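Local coordinates for protein salt-tolerant glutaminase (Micrococcus luteus, PDB 3AGD) that probably catalyses the hydrolysis of L-glutamine to L-glutamate and ammonium, as a salt-tolerant member of the glutaminase family, at residues Val408-Arg413 / Glu440-Glu445. Residues are numbered along the deposited sequence; the frame is centred on the assembly and turned at random.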
loop_
_atom_site.group_PDB
_atom_site.type_symbol
_atom_site.label_atom_id
_atom_site.label_comp_id
_atom_site.label_asym_id
_atom_site.label_seq_id
_atom_site.Cartn_x
_atom_site.Cartn_y
_atom_site.Cartn_z
ATOM N N VAL A 408 5.185 -30.681 14.214
ATOM C CA VAL A 408 3.737 -30.629 14.079
ATOM C C VAL A 408 3.426 -29.246 13.509
ATOM O O VAL A 408 3.707 -28.233 14.149
ATOM C CB VAL A 408 3.037 -30.784 15.449
ATOM C CG1 VAL A 408 1.531 -30.698 15.282
ATOM C CG2 VAL A 408 3.422 -32.113 16.079
ATOM N N LEU A 409 2.879 -29.205 12.297
ATOM C CA LEU A 409 2.535 -27.940 11.655
ATOM C C LEU A 409 1.032 -27.701 11.813
ATOM O O LEU A 409 0.231 -28.248 11.057
ATOM C CB LEU A 409 2.892 -27.989 10.166
ATOM C CG LEU A 409 3.475 -26.723 9.522
ATOM C CD1 LEU A 409 3.388 -26.845 8.004
ATOM C CD2 LEU A 409 2.717 -25.489 9.989
ATOM N N ASN A 410 0.654 -26.879 12.788
ATOM C CA ASN A 410 -0.757 -26.596 13.047
ATOM C C ASN A 410 -1.261 -25.308 12.384
ATOM O O ASN A 410 -0.755 -24.213 12.650
ATOM C CB ASN A 410 -0.996 -26.528 14.556
ATOM C CG ASN A 410 -2.459 -26.362 14.902
ATOM O OD1 ASN A 410 -3.068 -25.333 14.603
ATOM N ND2 ASN A 410 -3.036 -27.383 15.529
ATOM N N LEU A 411 -2.281 -25.451 11.539
ATOM C CA LEU A 411 -2.860 -24.328 10.804
ATOM C C LEU A 411 -4.256 -23.915 11.295
ATOM O O LEU A 411 -4.937 -23.120 10.642
ATOM C CB LEU A 411 -2.943 -24.686 9.314
ATOM C CG LEU A 411 -1.726 -25.369 8.682
ATOM C CD1 LEU A 411 -2.040 -25.717 7.242
ATOM C CD2 LEU A 411 -0.516 -24.466 8.763
ATOM N N ALA A 412 -4.679 -24.442 12.440
ATOM C CA ALA A 412 -6.002 -24.124 12.976
ATOM C C ALA A 412 -6.258 -22.627 13.130
ATOM O O ALA A 412 -7.370 -22.157 12.880
ATOM C CB ALA A 412 -6.210 -24.826 14.318
ATOM N N ARG A 413 -5.236 -21.879 13.538
ATOM C CA ARG A 413 -5.379 -20.436 13.732
ATOM C C ARG A 413 -5.198 -19.639 12.442
ATOM O O ARG A 413 -5.367 -18.420 12.433
ATOM C CB ARG A 413 -4.376 -19.940 14.775
ATOM C CG ARG A 413 -4.626 -20.439 16.192
ATOM C CD ARG A 413 -5.757 -19.689 16.856
ATOM N NE ARG A 413 -5.979 -20.141 18.228
ATOM C CZ ARG A 413 -6.805 -19.547 19.083
ATOM N NH1 ARG A 413 -7.486 -18.474 18.709
ATOM N NH2 ARG A 413 -6.956 -20.026 20.312
ATOM N N GLU A 440 3.761 -33.656 10.452
ATOM C CA GLU A 440 2.348 -33.978 10.467
ATOM C C GLU A 440 1.588 -32.665 10.507
ATOM O O GLU A 440 1.691 -31.894 11.463
ATOM C CB GLU A 440 1.997 -34.887 11.645
ATOM C CG GLU A 440 2.373 -34.393 13.011
ATOM C CD GLU A 440 2.427 -35.539 14.008
ATOM O OE1 GLU A 440 3.398 -36.327 13.960
ATOM O OE2 GLU A 440 1.491 -35.662 14.827
ATOM N N VAL A 441 0.854 -32.405 9.431
ATOM C CA VAL A 441 0.090 -31.176 9.293
ATOM C C VAL A 441 -1.323 -31.274 9.855
ATOM O O VAL A 441 -2.159 -32.016 9.338
ATOM C CB VAL A 441 -0.003 -30.752 7.805
ATOM C CG1 VAL A 441 -0.658 -29.382 7.695
ATOM C CG2 VAL A 441 1.380 -30.738 7.176
ATOM N N GLU A 442 -1.576 -30.520 10.921
ATOM C CA GLU A 442 -2.889 -30.485 11.549
ATOM C C GLU A 442 -3.628 -29.345 10.858
ATOM O O GLU A 442 -3.440 -28.173 11.189
ATOM C CB GLU A 442 -2.748 -30.219 13.048
ATOM C CG GLU A 442 -1.805 -31.200 13.736
ATOM C CD GLU A 442 -1.767 -31.033 15.241
ATOM O OE1 GLU A 442 -1.713 -29.877 15.713
ATOM O OE2 GLU A 442 -1.780 -32.060 15.954
ATOM N N ASP A 443 -4.463 -29.710 9.888
ATOM C CA ASP A 443 -5.209 -28.750 9.085
ATOM C C ASP A 443 -6.704 -29.083 9.078
ATOM O O ASP A 443 -7.236 -29.560 8.077
ATOM C CB ASP A 443 -4.636 -28.781 7.661
ATOM C CG ASP A 443 -5.181 -27.683 6.769
ATOM O OD1 ASP A 443 -5.771 -26.712 7.291
ATOM O OD2 ASP A 443 -4.999 -27.787 5.535
ATOM N N PRO A 444 -7.400 -28.823 10.199
ATOM C CA PRO A 444 -8.837 -29.101 10.319
ATOM C C PRO A 444 -9.695 -28.641 9.142
ATOM O O PRO A 444 -10.456 -29.431 8.587
ATOM C CB PRO A 444 -9.218 -28.425 11.641
ATOM C CG PRO A 444 -8.148 -27.375 11.832
ATOM C CD PRO A 444 -6.910 -28.101 11.384
ATOM N N GLU A 445 -9.580 -27.374 8.756
ATOM C CA GLU A 445 -10.361 -26.867 7.630
ATOM C C GLU A 445 -9.616 -27.035 6.311
ATOM O O GLU A 445 -9.947 -26.390 5.318
ATOM C CB GLU A 445 -10.702 -25.388 7.830
ATOM C CG GLU A 445 -11.915 -25.133 8.718
ATOM C CD GLU A 445 -11.675 -25.505 10.162
ATOM O OE1 GLU A 445 -10.758 -24.921 10.779
ATOM O OE2 GLU A 445 -12.402 -26.378 10.682
#
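Leu409 CB and Val441 CG2 touch at 4.3 Å across two parallel strands of a beta-alpha-beta unit, in which helix 419-434 carries the chain from strand 406-417 to strand 438-442 in the C-terminal region that belongs to the STAS family. Three backbone hydrogen bonds join the strands: Leu409 N to Glu440 O, Glu442 N to Leu409 O and, with an N-H...O angle of 178°, Leu411 N to Glu442 O (3.0 Å).

Leu409 and Val441 share one face. Leu409 turns to Ile425 and Val429 of the crossover helix, a place suited to a branched aliphatic chain. Leu411 CD1 lies 3.9 Å from Val441 CG1 and also rests against the carboxylate carbon of Asp443, whose OD1 accepts from Ile447 N and OD2 from Leu448 N, bonds that hold the carboxylate against the chain that follows. Past the strand ends, Ala412 CB meets the ring of Pro444.

Val408, Asn410, Glu440 and Glu442 occupy the other face. Val408 CG2 touches Glu440 CG at 4.0 Å: the glutamate methylenes offer the valine an apolar stem, while the carboxylate pairs through OE1 with Arg438 NE. Val408 holds CG1 trans to its own N (chi1 179°), which sets that methyl 3.3 Å from Glu442 CD.

Asn410 suits its place because its amide can both donate and accept. OD1 takes the N-H of Ala412 in an Asx turn (2.8 Å) where the strand turns its corner. ND2 donates to Glu442 OE1 (2.8 Å), which lies close to the amide plane; the oxygen is met on its anti side, from 30° out of the carboxylate plane.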